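Local coordinates for protein trilobed Protease (Pyrococcus furiosus, PDB 2GOP) that forms the seven-bladed, open-Velcro beta-propeller domain of a protease and probably helps to control which substrates reach the proteolytic part, at residues N60-R65 and A74-N79; G70-F75 and I87-L92; L230-P235 and N244-Y249; G273-T278 and Y288-E293. All coordinates share one frame; numbering follows the deposited sequence. Where two conformers were deposited one is given.

All four contacts join neighbouring antiparallel strands of beta hairpins within propeller blades. Contacts 1 and 2 belong to one blade and share Ala-74 and Phe-75 on strand 72-79, paired with strand 62-66 in contact 1 and with strand 84-91 in contact 2. Contacts 3 and 4 lie in adjoining blades and touch through residues such as Ile-248 and Trp-290. The two groups stand on opposite sides of the chain's centre. Contact 3 is the buried one; the others are partly buried. The polar side-chain bonds lie on partly exposed residues: Arg-77 in contact 1, Lys-72 with Asp-91 in contact 2, Lys-234 with Asn-244 in contact 3. In contacts 2 and 4 a buried phenylalanine ring takes the CB of Trp-88 or Tyr-288 over its face.

Contact 1 (N60-R65 and A74-N79); sequences NATMPR and AFMRAN
Met-76 faces Thr-62 in an antiparallel hydrogen-bonded pair. Met-76 N donates to Thr-62 O at 2.8 Å in a nearly straight bond (174°). Thr-62 N returns a bond to Met-76 O at 3.0 Å. A water also donates to Met-76 O and bonds to Thr-62 OG1, so two donors grip this carbonyl. The Met-76 side chain meets Met-63: its CB lies 3.9 Å from Met-63 CG. Beyond CB the chain bends twice (chi3 82°), and its SD lies 4.0 Å from Met-63 SD.

Asn-60 holds Arg-77. Arg-77 NE bonds to Asn-60 O at 3.0 Å. The oxygen lies in the guanidinium plane, but the donor sits 41° above the carbonyl plane. The Asn-60 amide crosses the arginine chain, with ND2 3.7 Å from Arg-77 CD. Arg-77 NH2 takes a second carbonyl, that of Glu-59, and Trp-88 makes a cation-pi contact with the guanidinium.

Ala-74 pairs with Arg-65 through two backbone bonds. The Arg-65 side chain turns away to Leu-109 O and Asp-19. Between this pair and Thr-62/Met-76 the register slips by one residue, a beta bulge. There Phe-75 CA makes a CA-H...O contact with Met-63 O at 3.4 Å. The arrangement is that of the first two strands of a four-stranded beta-propeller blade, strand 62-66 being its edge strand.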
loop_
_atom_site.group_PDB
_atom_site.type_symbol
_atom_site.label_atom_id
_atom_site.label_comp_id
_atom_site.label_asym_id
_atom_site.label_seq_id
_atom_site.Cartn_x
_atom_site.Cartn_y
_atom_site.Cartn_z
ATOM N N ASN A 60 16.606 -22.969 -6.375
ATOM C CA ASN A 60 15.476 -22.948 -5.458
ATOM C C ASN A 60 15.634 -21.870 -4.382
ATOM O O ASN A 60 15.498 -22.138 -3.192
ATOM C CB ASN A 60 15.300 -24.345 -4.833
ATOM C CG ASN A 60 14.051 -24.459 -3.972
ATOM O OD1 ASN A 60 13.113 -23.663 -4.094
ATOM N ND2 ASN A 60 14.035 -25.457 -3.091
ATOM N N ALA A 61 15.902 -20.645 -4.816
ATOM C CA ALA A 61 16.242 -19.563 -3.900
ATOM C C ALA A 61 15.833 -18.197 -4.445
ATOM O O ALA A 61 15.831 -17.980 -5.658
ATOM C CB ALA A 61 17.739 -19.576 -3.632
ATOM N N THR A 62 15.475 -17.293 -3.531
ATOM C CA THR A 62 15.237 -15.878 -3.831
ATOM C C THR A 62 15.892 -15.029 -2.714
ATOM O O THR A 62 16.548 -15.569 -1.832
ATOM C CB THR A 62 13.713 -15.572 -3.883
ATOM O OG1 THR A 62 13.131 -15.824 -2.600
ATOM C CG2 THR A 62 12.997 -16.434 -4.945
ATOM N N MET A 63 15.696 -13.713 -2.746
ATOM C CA MET A 63 16.275 -12.782 -1.762
ATOM C C MET A 63 17.805 -12.851 -1.663
ATOM O O MET A 63 18.346 -12.966 -0.562
ATOM C CB MET A 63 15.670 -12.986 -0.371
ATOM C CG MET A 63 14.175 -12.761 -0.263
ATOM S SD MET A 63 13.659 -12.467 1.449
ATOM C CE MET A 63 14.252 -10.805 1.713
ATOM N N PRO A 64 18.507 -12.777 -2.806
ATOM C CA PRO A 64 19.971 -12.795 -2.767
ATOM C C PRO A 64 20.529 -11.563 -2.070
ATOM O O PRO A 64 20.136 -10.441 -2.395
ATOM C CB PRO A 64 20.359 -12.784 -4.245
ATOM C CG PRO A 64 19.207 -12.141 -4.931
ATOM C CD PRO A 64 18.004 -12.662 -4.186
ATOM N N ARG A 65 21.412 -11.778 -1.100
ATOM C CA ARG A 65 22.062 -10.684 -0.386
ATOM C C ARG A 65 23.542 -11.002 -0.312
ATOM O O ARG A 65 23.952 -11.928 0.390
ATOM C CB ARG A 65 21.463 -10.512 1.023
ATOM C CG ARG A 65 19.943 -10.245 1.033
ATOM C CD ARG A 65 19.568 -8.904 0.430
ATOM N NE ARG A 65 18.138 -8.604 0.578
ATOM C CZ ARG A 65 17.183 -8.889 -0.308
ATOM N NH1 ARG A 65 17.451 -9.471 -1.472
ATOM N NH2 ARG A 65 15.929 -8.563 -0.032
ATOM N N ALA A 74 23.547 -14.532 1.587
ATOM C CA ALA A 74 22.368 -14.985 2.301
ATOM C C ALA A 74 21.211 -15.045 1.307
ATOM O O ALA A 74 21.169 -14.283 0.334
ATOM C CB ALA A 74 22.041 -14.039 3.466
ATOM N N PHE A 75 20.275 -15.956 1.539
ATOM C CA PHE A 75 19.125 -16.064 0.660
ATOM C C PHE A 75 17.978 -16.746 1.354
ATOM O O PHE A 75 18.139 -17.277 2.446
ATOM C CB PHE A 75 19.486 -16.805 -0.634
ATOM C CG PHE A 75 19.982 -18.213 -0.427
ATOM C CD1 PHE A 75 21.332 -18.463 -0.189
ATOM C CD2 PHE A 75 19.107 -19.294 -0.507
ATOM C CE1 PHE A 75 21.800 -19.773 -0.032
ATOM C CE2 PHE A 75 19.569 -20.595 -0.347
ATOM C CZ PHE A 75 20.912 -20.833 -0.113
ATOM N N MET A 76 16.829 -16.747 0.688
ATOM C CA MET A 76 15.626 -17.345 1.239
ATOM C C MET A 76 15.205 -18.560 0.424
ATOM O O MET A 76 15.270 -18.543 -0.806
ATOM C CB MET A 76 14.505 -16.317 1.234
ATOM C CG MET A 76 13.472 -16.524 2.312
ATOM S SD MET A 76 11.843 -15.981 1.779
ATOM C CE MET A 76 11.415 -17.461 0.880
ATOM N N ARG A 77 14.750 -19.602 1.116
ATOM C CA ARG A 77 14.229 -20.792 0.464
ATOM C C ARG A 77 12.839 -21.120 1.031
ATOM O O ARG A 77 12.647 -21.199 2.244
ATOM C CB ARG A 77 15.204 -21.957 0.659
ATOM C CG ARG A 77 14.836 -23.220 -0.109
ATOM C CD ARG A 77 16.026 -24.174 -0.207
ATOM N NE ARG A 77 17.041 -23.730 -1.175
ATOM C CZ ARG A 77 18.324 -24.092 -1.133
ATOM N NH1 ARG A 77 18.776 -24.870 -0.160
ATOM N NH2 ARG A 77 19.168 -23.656 -2.058
ATOM N N ALA A 78 11.874 -21.297 0.136
ATOM C CA ALA A 78 10.513 -21.637 0.511
ATOM C C ALA A 78 10.393 -23.143 0.657
ATOM O O ALA A 78 10.824 -23.895 -0.220
ATOM C CB ALA A 78 9.537 -21.142 -0.542
ATOM N N ASN A 79 9.817 -23.576 1.774
ATOM C CA ASN A 79 9.437 -24.966 1.970
ATOM C C ASN A 79 7.931 -25.067 1.756
ATOM O O ASN A 79 7.150 -24.787 2.664
ATOM C CB ASN A 79 9.819 -25.426 3.379
ATOM C CG ASN A 79 9.677 -26.924 3.570
ATOM O OD1 ASN A 79 9.090 -27.618 2.741
ATOM N ND2 ASN A 79 10.209 -27.430 4.676
HETATM O O HOH W 1 12.438 -18.454 -1.834
#

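Contact 2 (G70-F75 and I87-L92); sequences GKKIAF and IWVADL
Phe-75 and Trp-88 make the main bump and hollow. Trp-88 CB sits over one face of the Phe-75 ring, 3.5 Å from its centroid, as a CH-pi contact. It lies closest to Phe-75 CZ. The indole then leads off, so the two rings are near parallel (23°) but slid apart and barely overlap. Phe-75 CG stands between the backbone N and the carbonyl carbon (chi1 60°), which lays the ring across strand 84-91. The edge of the ring fits the small methyl of Ala-90, with CE1 4.0 Å from Ala-90 CB. Trimming Phe-75 to an alanine would probably open a gap beside Trp-88 CB and Ala-90 CB and let the indole shift. Trp-88 NE1 is bonded to Glu-86.

Ala-90 also receives Ile-73, whose CG2 comes within 3.6 Å of Ala-90 CB. The same CG2 meets Leu-92 CD2 at 3.9 Å, so this branch fills the notch between the two. The hairpin is the middle of a four-stranded blade in a WD40-like propeller repeat. Backbone bonds join Ile-73 with Ala-90 and Phe-75 with Trp-88, and Leu-92 N bonds to Lys-71 O.

The other face carries Lys-72, Ala-74, Val-89 and Asp-91. Ala-74 CB is a low bump and meets Val-89 CG2 at 4.3 Å. Lys-72 bends at its end (chi4 -47°), and its NZ forms a salt bridge with Asp-91 OD2 at 3.0 Å. Asp-91 OD1 accepts from Thr-94 N. Ile-73 and Leu-92 both reach Ile-47 of strand 40-49 in the preceding blade.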
loop_
_atom_site.group_PDB
_atom_site.type_symbol
_atom_site.label_atom_id
_atom_site.label_comp_id
_atom_site.label_asym_id
_atom_site.label_seq_id
_atom_site.Cartn_x
_atom_site.Cartn_y
_atom_site.Cartn_z
ATOM N N GLY A 70 31.954 -9.699 -0.236
ATOM C CA GLY A 70 31.815 -10.635 -1.343
ATOM C C GLY A 70 32.113 -12.095 -1.040
ATOM O O GLY A 70 32.197 -12.894 -1.961
ATOM N N LYS A 71 32.265 -12.453 0.232
ATOM C CA LYS A 71 32.635 -13.833 0.621
ATOM C C LYS A 71 31.434 -14.720 0.951
ATOM O O LYS A 71 31.561 -15.938 0.999
ATOM C CB LYS A 71 33.568 -13.823 1.826
ATOM C CG LYS A 71 34.940 -13.221 1.562
ATOM C CD LYS A 71 35.776 -13.251 2.829
ATOM C CE LYS A 71 37.081 -12.462 2.678
ATOM N NZ LYS A 71 37.894 -12.517 3.929
ATOM N N LYS A 72 30.278 -14.111 1.190
ATOM C CA LYS A 72 29.068 -14.859 1.526
ATOM C C LYS A 72 27.854 -14.356 0.772
ATOM O O LYS A 72 27.815 -13.221 0.311
ATOM C CB LYS A 72 28.774 -14.746 3.022
ATOM C CG LYS A 72 29.873 -15.278 3.905
ATOM C CD LYS A 72 29.503 -15.182 5.358
ATOM C CE LYS A 72 30.662 -15.620 6.259
ATOM N NZ LYS A 72 31.282 -16.907 5.828
ATOM N N ILE A 73 26.844 -15.208 0.688
ATOM C CA ILE A 73 25.534 -14.789 0.216
ATOM C C ILE A 73 24.444 -15.386 1.110
ATOM O O ILE A 73 24.432 -16.583 1.382
ATOM C CB ILE A 73 25.318 -15.157 -1.287
ATOM C CG1 ILE A 73 23.996 -14.583 -1.795
ATOM C CG2 ILE A 73 25.366 -16.657 -1.498
ATOM C CD1 ILE A 73 23.899 -14.544 -3.291
ATOM N N ALA A 74 23.547 -14.532 1.587
ATOM C CA ALA A 74 22.368 -14.985 2.301
ATOM C C ALA A 74 21.211 -15.045 1.307
ATOM O O ALA A 74 21.169 -14.283 0.334
ATOM C CB ALA A 74 22.041 -14.039 3.466
ATOM N N PHE A 75 20.275 -15.956 1.539
ATOM C CA PHE A 75 19.125 -16.064 0.660
ATOM C C PHE A 75 17.978 -16.746 1.354
ATOM O O PHE A 75 18.139 -17.277 2.446
ATOM C CB PHE A 75 19.486 -16.805 -0.634
ATOM C CG PHE A 75 19.982 -18.213 -0.427
ATOM C CD1 PHE A 75 21.332 -18.463 -0.189
ATOM C CD2 PHE A 75 19.107 -19.294 -0.507
ATOM C CE1 PHE A 75 21.800 -19.773 -0.032
ATOM C CE2 PHE A 75 19.569 -20.595 -0.347
ATOM C CZ PHE A 75 20.912 -20.833 -0.113
ATOM N N ILE A 87 15.781 -18.972 5.943
ATOM C CA ILE A 87 16.959 -18.183 5.632
ATOM C C ILE A 87 18.178 -19.108 5.617
ATOM O O ILE A 87 18.354 -19.936 6.514
ATOM C CB ILE A 87 17.160 -17.026 6.622
ATOM C CG1 ILE A 87 15.953 -16.085 6.586
ATOM C CG2 ILE A 87 18.449 -16.264 6.303
ATOM C CD1 ILE A 87 15.571 -15.543 5.194
ATOM N N TRP A 88 18.981 -18.959 4.564
ATOM C CA TRP A 88 20.179 -19.733 4.332
ATOM C C TRP A 88 21.365 -18.792 4.182
ATOM O O TRP A 88 21.204 -17.614 3.845
ATOM C CB TRP A 88 20.049 -20.529 3.027
ATOM C CG TRP A 88 19.229 -21.756 3.135
ATOM C CD1 TRP A 88 17.899 -21.833 3.410
ATOM C CD2 TRP A 88 19.681 -23.100 2.951
ATOM N NE1 TRP A 88 17.496 -23.142 3.420
ATOM C CE2 TRP A 88 18.573 -23.942 3.141
ATOM C CE3 TRP A 88 20.921 -23.674 2.646
ATOM C CZ2 TRP A 88 18.666 -25.331 3.049
ATOM C CZ3 TRP A 88 21.009 -25.044 2.556
ATOM C CH2 TRP A 88 19.890 -25.858 2.749
ATOM N N VAL A 89 22.555 -19.333 4.402
ATOM C CA VAL A 89 23.795 -18.636 4.102
ATOM C C VAL A 89 24.733 -19.579 3.343
ATOM O O VAL A 89 24.966 -20.702 3.773
ATOM C CB VAL A 89 24.472 -18.117 5.395
ATOM C CG1 VAL A 89 25.795 -17.432 5.065
ATOM C CG2 VAL A 89 23.534 -17.143 6.119
ATOM N N ALA A 90 25.242 -19.110 2.204
ATOM C CA ALA A 90 26.217 -19.842 1.410
ATOM C C ALA A 90 27.568 -19.156 1.521
ATOM O O ALA A 90 27.676 -17.929 1.445
ATOM C CB ALA A 90 25.789 -19.905 -0.045
ATOM N N ASP A 91 28.596 -19.967 1.700
ATOM C CA ASP A 91 29.954 -19.495 1.784
ATOM C C ASP A 91 30.588 -19.678 0.412
ATOM O O ASP A 91 30.878 -20.802 -0.005
ATOM C CB ASP A 91 30.691 -20.283 2.854
ATOM C CG ASP A 91 31.994 -19.645 3.248
ATOM O OD1 ASP A 91 32.843 -19.417 2.356
ATOM O OD2 ASP A 91 32.166 -19.377 4.458
ATOM N N LEU A 92 30.784 -18.571 -0.292
ATOM C CA LEU A 92 31.284 -18.609 -1.665
ATOM C C LEU A 92 32.748 -19.074 -1.757
ATOM O O LEU A 92 33.185 -19.521 -2.818
ATOM C CB LEU A 92 31.136 -17.236 -2.336
ATOM C CG LEU A 92 29.731 -16.623 -2.430
ATOM C CD1 LEU A 92 29.812 -15.310 -3.166
ATOM C CD2 LEU A 92 28.755 -17.551 -3.132
#

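Contact 3 (L230-P235 and N244-Y249); sequences LLYGKP and NKLYIY
Tyr-247 and Asn-244 reach across to strand 229-233 and the residues after it. The edge of the Tyr-247 ring meets Gly-233 O, with CE1 at 3.6 Å. Its OH lies 3.1 Å from Pro-235 CD, where the two side chains cross at about a right angle. The hydroxyl also lies 3.0 Å from Pro-235 N, but that nitrogen carries no hydrogen, and the approach is packing, not a hydrogen bond.

Asn-244 serves two partners. Its CB lies over one face of the Tyr-232 ring, 3.8 Å from the centroid, as a CH-pi contact. Its OD1 takes a hydrogen bond from Lys-234 NZ at 2.6 Å. The lysine nitrogen sits well above the carbonyl plane, 54° out of it. Lys-234 runs extended and then bends at its last torsion (chi4 59°) to meet the oxygen. Leu-246 CD2 touches the edge of the Tyr-232 ring, 3.7 Å from CD1.

Backbone pairs set these groups in place. Leu-231 N bonds to Tyr-247 O at 2.7 Å, and Lys-245 N bonds to Gly-233 O. The backbone angles of Gly-233 would jam a side chain against the preceding carbonyl. Farther out, Tyr-232 OH bonds to Val-265 O and Lys-245 NZ to Leu-258 O.

The hairpin forms the middle of its four-stranded beta-propeller blade, between strands 219-224 and 254-256. Leu-230, Leu-246 and Ile-248 pack on Val-275 of strand 274-281 in the next blade.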
loop_
_atom_site.group_PDB
_atom_site.type_symbol
_atom_site.label_atom_id
_atom_site.label_comp_id
_atom_site.label_asym_id
_atom_site.label_seq_id
_atom_site.Cartn_x
_atom_site.Cartn_y
_atom_site.Cartn_z
ATOM N N LEU A 230 18.321 7.690 5.440
ATOM C CA LEU A 230 17.399 8.049 4.375
ATOM C C LEU A 230 15.982 7.682 4.810
ATOM O O LEU A 230 15.718 6.541 5.176
ATOM C CB LEU A 230 17.776 7.314 3.085
ATOM C CG LEU A 230 16.926 7.634 1.846
ATOM C CD1 LEU A 230 17.056 9.139 1.484
ATOM C CD2 LEU A 230 17.316 6.712 0.678
ATOM N N LEU A 231 15.081 8.662 4.746
ATOM C CA LEU A 231 13.701 8.509 5.177
ATOM C C LEU A 231 12.763 8.669 3.979
ATOM O O LEU A 231 13.026 9.455 3.054
ATOM C CB LEU A 231 13.364 9.518 6.293
ATOM C CG LEU A 231 14.333 9.555 7.496
ATOM C CD1 LEU A 231 14.346 10.953 8.140
ATOM C CD2 LEU A 231 13.995 8.505 8.526
ATOM N N TYR A 232 11.687 7.884 3.997
ATOM C CA TYR A 232 10.710 7.835 2.917
ATOM C C TYR A 232 9.317 8.115 3.486
ATOM O O TYR A 232 8.919 7.516 4.483
ATOM C CB TYR A 232 10.745 6.435 2.316
ATOM C CG TYR A 232 9.903 6.194 1.079
ATOM C CD1 TYR A 232 10.398 6.476 -0.190
ATOM C CD2 TYR A 232 8.643 5.603 1.165
ATOM C CE1 TYR A 232 9.639 6.216 -1.343
ATOM C CE2 TYR A 232 7.892 5.332 0.026
ATOM C CZ TYR A 232 8.396 5.640 -1.228
ATOM O OH TYR A 232 7.643 5.384 -2.377
ATOM N N GLY A 233 8.573 9.027 2.869
ATOM C CA GLY A 233 7.209 9.310 3.321
ATOM C C GLY A 233 6.701 10.671 2.922
ATOM O O GLY A 233 7.137 11.229 1.935
ATOM N N LYS A 234 5.770 11.209 3.696
ATOM C CA LYS A 234 5.100 12.441 3.309
ATOM C C LYS A 234 5.428 13.591 4.263
ATOM O O LYS A 234 5.657 13.369 5.460
ATOM C CB LYS A 234 3.596 12.198 3.178
ATOM C CG LYS A 234 3.279 11.264 2.010
ATOM C CD LYS A 234 1.802 10.963 1.863
ATOM C CE LYS A 234 1.537 10.049 0.666
ATOM N NZ LYS A 234 2.259 8.743 0.778
ATOM N N PRO A 235 5.496 14.822 3.718
ATOM C CA PRO A 235 5.899 16.016 4.465
ATOM C C PRO A 235 5.208 16.206 5.809
ATOM O O PRO A 235 4.012 15.935 5.942
ATOM C CB PRO A 235 5.527 17.171 3.530
ATOM C CG PRO A 235 5.387 16.587 2.178
ATOM C CD PRO A 235 5.244 15.109 2.292
ATOM N N ASN A 244 4.958 9.985 -2.052
ATOM C CA ASN A 244 6.002 9.902 -1.052
ATOM C C ASN A 244 7.221 10.669 -1.541
ATOM O O ASN A 244 7.407 10.867 -2.748
ATOM C CB ASN A 244 6.361 8.459 -0.736
ATOM C CG ASN A 244 5.231 7.726 -0.056
ATOM O OD1 ASN A 244 4.736 8.160 0.985
ATOM N ND2 ASN A 244 4.799 6.619 -0.652
ATOM N N LYS A 245 8.025 11.103 -0.573
ATOM C CA LYS A 245 9.189 11.941 -0.786
ATOM C C LYS A 245 10.387 11.309 -0.098
ATOM O O LYS A 245 10.249 10.336 0.652
ATOM C CB LYS A 245 8.942 13.321 -0.166
ATOM C CG LYS A 245 7.809 14.120 -0.807
ATOM C CD LYS A 245 8.255 14.753 -2.106
ATOM C CE LYS A 245 7.165 15.583 -2.696
ATOM N NZ LYS A 245 7.474 15.933 -4.088
ATOM N N LEU A 246 11.560 11.884 -0.340
ATOM C CA LEU A 246 12.790 11.417 0.274
ATOM C C LEU A 246 13.360 12.493 1.182
ATOM O O LEU A 246 13.361 13.688 0.855
ATOM C CB LEU A 246 13.821 11.001 -0.783
ATOM C CG LEU A 246 13.454 9.779 -1.631
ATOM C CD1 LEU A 246 14.437 9.611 -2.791
ATOM C CD2 LEU A 246 13.382 8.498 -0.774
ATOM N N TYR A 247 13.840 12.057 2.336
ATOM C CA TYR A 247 14.423 12.960 3.316
ATOM C C TYR A 247 15.693 12.346 3.873
ATOM O O TYR A 247 15.831 11.111 3.953
ATOM C CB TYR A 247 13.448 13.234 4.469
ATOM C CG TYR A 247 12.081 13.683 4.030
ATOM C CD1 TYR A 247 11.100 12.754 3.704
ATOM C CD2 TYR A 247 11.773 15.034 3.922
ATOM C CE1 TYR A 247 9.847 13.158 3.284
ATOM C CE2 TYR A 247 10.521 15.457 3.503
ATOM C CZ TYR A 247 9.558 14.515 3.187
ATOM O OH TYR A 247 8.312 14.920 2.759
ATOM N N ILE A 248 16.621 13.217 4.258
ATOM C CA ILE A 248 17.870 12.794 4.860
ATOM C C ILE A 248 17.970 13.355 6.261
ATOM O O ILE A 248 17.835 14.565 6.440
ATOM C CB ILE A 248 19.079 13.310 4.068
ATOM C CG1 ILE A 248 19.092 12.734 2.655
ATOM C CG2 ILE A 248 20.375 12.956 4.811
ATOM C CD1 ILE A 248 20.241 13.269 1.817
ATOM N N TYR A 249 18.221 12.472 7.239
ATOM C CA TYR A 249 18.568 12.863 8.598
ATOM C C TYR A 249 20.085 12.756 8.841
ATOM O O TYR A 249 20.684 11.677 8.711
ATOM C CB TYR A 249 17.771 12.048 9.631
ATOM C CG TYR A 249 18.105 12.415 11.067
ATOM C CD1 TYR A 249 18.020 13.752 11.501
ATOM C CD2 TYR A 249 18.531 11.460 11.982
ATOM C CE1 TYR A 249 18.347 14.119 12.790
ATOM C CE2 TYR A 249 18.857 11.837 13.308
ATOM C CZ TYR A 249 18.756 13.168 13.688
ATOM O OH TYR A 249 19.075 13.577 14.963
#

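Contact 4 (G273-T278 and Y288-E293); sequences GKVYFT and YIWDGE
Val-275 pairs with Trp-290 and Phe-277 with Tyr-288 in two antiparallel hydrogen-bonded pairs, and the strand axes run at 153°. Trp-290 N bonds to Val-275 O at 2.7 Å.

On one face, Tyr-276 and Ile-289 lie side by side. Ile-289 CG1 sits over the tyrosine ring, 4.0 Å from its centroid, and CD1 reaches Tyr-276 CE2 at 3.6 Å. Ile-289 CG1 is anti to its own N (chi1 -172°), which carries the chain over the ring. With a serine in place of Tyr-276, Ile-289 CG1 and CD1 would probably lose their aromatic cover, leaving a gap on that face. Lys-274 CD also touches Ile-289 CD1, at 3.9 Å.

On the other face, Tyr-288 CB covers the Phe-277 ring, 3.9 Å from its centroid. The two rings are slid apart. Trp-290 CB comes to the edge of the Phe-277 ring, 3.8 Å from CE1. Asp-291 OD1 accepts from Glu-293 N in an Asx turn, and its OD2 forms a salt bridge with Lys-295.

Strands 264-271 and 294-296 flank this hairpin. Val-275 and Phe-277 pack on strand 245-249 of the preceding blade, and Tyr-276 packs on strand 303-309 of the following one.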
loop_
_atom_site.group_PDB
_atom_site.type_symbol
_atom_site.label_atom_id
_atom_site.label_comp_id
_atom_site.label_asym_id
_atom_site.label_seq_id
_atom_site.Cartn_x
_atom_site.Cartn_y
_atom_site.Cartn_z
ATOM N N GLY A 273 26.749 9.199 1.077
ATOM C CA GLY A 273 26.029 10.468 1.134
ATOM C C GLY A 273 25.273 10.848 -0.127
ATOM O O GLY A 273 24.678 11.913 -0.185
ATOM N N LYS A 274 25.308 9.992 -1.145
ATOM C CA LYS A 274 24.586 10.234 -2.375
ATOM C C LYS A 274 23.367 9.330 -2.391
ATOM O O LYS A 274 23.428 8.186 -1.963
ATOM C CB LYS A 274 25.469 9.973 -3.594
ATOM C CG LYS A 274 26.655 10.929 -3.717
ATOM C CD LYS A 274 27.587 10.520 -4.846
ATOM C CE LYS A 274 28.881 11.340 -4.862
ATOM N NZ LYS A 274 29.665 11.139 -6.135
ATOM N N VAL A 275 22.261 9.853 -2.905
ATOM C CA VAL A 275 21.011 9.141 -2.874
ATOM C C VAL A 275 20.656 8.734 -4.289
ATOM O O VAL A 275 20.646 9.556 -5.201
ATOM C CB VAL A 275 19.888 9.993 -2.229
ATOM C CG1 VAL A 275 18.536 9.278 -2.329
ATOM C CG2 VAL A 275 20.224 10.284 -0.768
ATOM N N TYR A 276 20.378 7.444 -4.445
ATOM C CA TYR A 276 20.036 6.844 -5.708
ATOM C C TYR A 276 18.567 6.477 -5.612
ATOM O O TYR A 276 18.146 5.852 -4.635
ATOM C CB TYR A 276 20.891 5.589 -5.923
ATOM C CG TYR A 276 22.391 5.856 -5.992
ATOM C CD1 TYR A 276 23.132 6.083 -4.849
ATOM C CD2 TYR A 276 23.060 5.860 -7.209
ATOM C CE1 TYR A 276 24.492 6.322 -4.913
ATOM C CE2 TYR A 276 24.424 6.099 -7.285
ATOM C CZ TYR A 276 25.138 6.323 -6.134
ATOM O OH TYR A 276 26.492 6.566 -6.202
ATOM N N PHE A 277 17.786 6.862 -6.614
ATOM C CA PHE A 277 16.349 6.696 -6.532
ATOM C C PHE A 277 15.676 6.679 -7.889
ATOM O O PHE A 277 16.197 7.198 -8.869
ATOM C CB PHE A 277 15.745 7.820 -5.681
ATOM C CG PHE A 277 15.913 9.174 -6.285
ATOM C CD1 PHE A 277 17.103 9.878 -6.125
ATOM C CD2 PHE A 277 14.896 9.746 -7.033
ATOM C CE1 PHE A 277 17.265 11.122 -6.696
ATOM C CE2 PHE A 277 15.069 10.998 -7.612
ATOM C CZ PHE A 277 16.259 11.676 -7.439
ATOM N N THR A 278 14.494 6.073 -7.903
ATOM C CA THR A 278 13.671 6.011 -9.100
ATOM C C THR A 278 12.500 6.968 -8.968
ATOM O O THR A 278 11.952 7.169 -7.879
ATOM C CB THR A 278 13.141 4.588 -9.387
ATOM O OG1 THR A 278 12.381 4.117 -8.271
ATOM C CG2 THR A 278 14.297 3.620 -9.665
ATOM N N TYR A 288 17.796 7.985 -10.977
ATOM C CA TYR A 288 18.573 9.208 -10.792
ATOM C C TYR A 288 19.550 9.090 -9.640
ATOM O O TYR A 288 19.458 8.183 -8.818
ATOM C CB TYR A 288 17.641 10.384 -10.465
ATOM C CG TYR A 288 16.745 10.792 -11.596
ATOM C CD1 TYR A 288 15.478 10.225 -11.748
ATOM C CD2 TYR A 288 17.166 11.733 -12.531
ATOM C CE1 TYR A 288 14.656 10.595 -12.805
ATOM C CE2 TYR A 288 16.347 12.105 -13.600
ATOM C CZ TYR A 288 15.098 11.543 -13.722
ATOM O OH TYR A 288 14.296 11.908 -14.784
ATOM N N ILE A 289 20.475 10.044 -9.578
ATOM C CA ILE A 289 21.336 10.198 -8.421
ATOM C C ILE A 289 21.217 11.629 -7.944
ATOM O O ILE A 289 21.146 12.578 -8.753
ATOM C CB ILE A 289 22.816 9.831 -8.732
ATOM C CG1 ILE A 289 23.654 9.807 -7.445
ATOM C CG2 ILE A 289 23.419 10.789 -9.766
ATOM C CD1 ILE A 289 25.131 9.608 -7.686
ATOM N N TRP A 290 21.177 11.782 -6.624
ATOM C CA TRP A 290 21.208 13.089 -5.994
ATOM C C TRP A 290 22.494 13.239 -5.196
ATOM O O TRP A 290 22.884 12.340 -4.433
ATOM C CB TRP A 290 19.998 13.278 -5.083
ATOM C CG TRP A 290 19.987 14.595 -4.395
ATOM C CD1 TRP A 290 19.416 15.741 -4.844
ATOM C CD2 TRP A 290 20.584 14.910 -3.131
ATOM N NE1 TRP A 290 19.609 16.748 -3.943
ATOM C CE2 TRP A 290 20.320 16.266 -2.878
ATOM C CE3 TRP A 290 21.299 14.169 -2.181
ATOM C CZ2 TRP A 290 20.769 16.912 -1.733
ATOM C CZ3 TRP A 290 21.739 14.810 -1.035
ATOM C CH2 TRP A 290 21.471 16.173 -0.822
ATOM N N ASP A 291 23.158 14.373 -5.393
ATOM C CA ASP A 291 24.387 14.685 -4.673
ATOM C C ASP A 291 24.457 16.171 -4.301
ATOM O O ASP A 291 25.531 16.719 -4.111
ATOM C CB ASP A 291 25.604 14.252 -5.510
ATOM C CG ASP A 291 25.837 15.141 -6.733
ATOM O OD1 ASP A 291 24.934 15.932 -7.109
ATOM O OD2 ASP A 291 26.934 15.039 -7.324
ATOM N N GLY A 292 23.296 16.800 -4.173
ATOM C CA GLY A 292 23.182 18.247 -4.087
ATOM C C GLY A 292 22.436 18.767 -5.297
ATOM O O GLY A 292 21.840 19.842 -5.246
ATOM N N GLU A 293 22.505 18.003 -6.390
ATOM C CA GLU A 293 21.655 18.184 -7.569
ATOM C C GLU A 293 21.265 16.816 -8.121
ATOM O O GLU A 293 21.931 15.812 -7.851
ATOM C CB GLU A 293 22.370 18.991 -8.653
ATOM C CG GLU A 293 23.452 18.237 -9.402
ATOM C CD GLU A 293 24.322 19.152 -10.251
ATOM O OE1 GLU A 293 25.486 19.388 -9.859
ATOM O OE2 GLU A 293 23.850 19.627 -11.306
#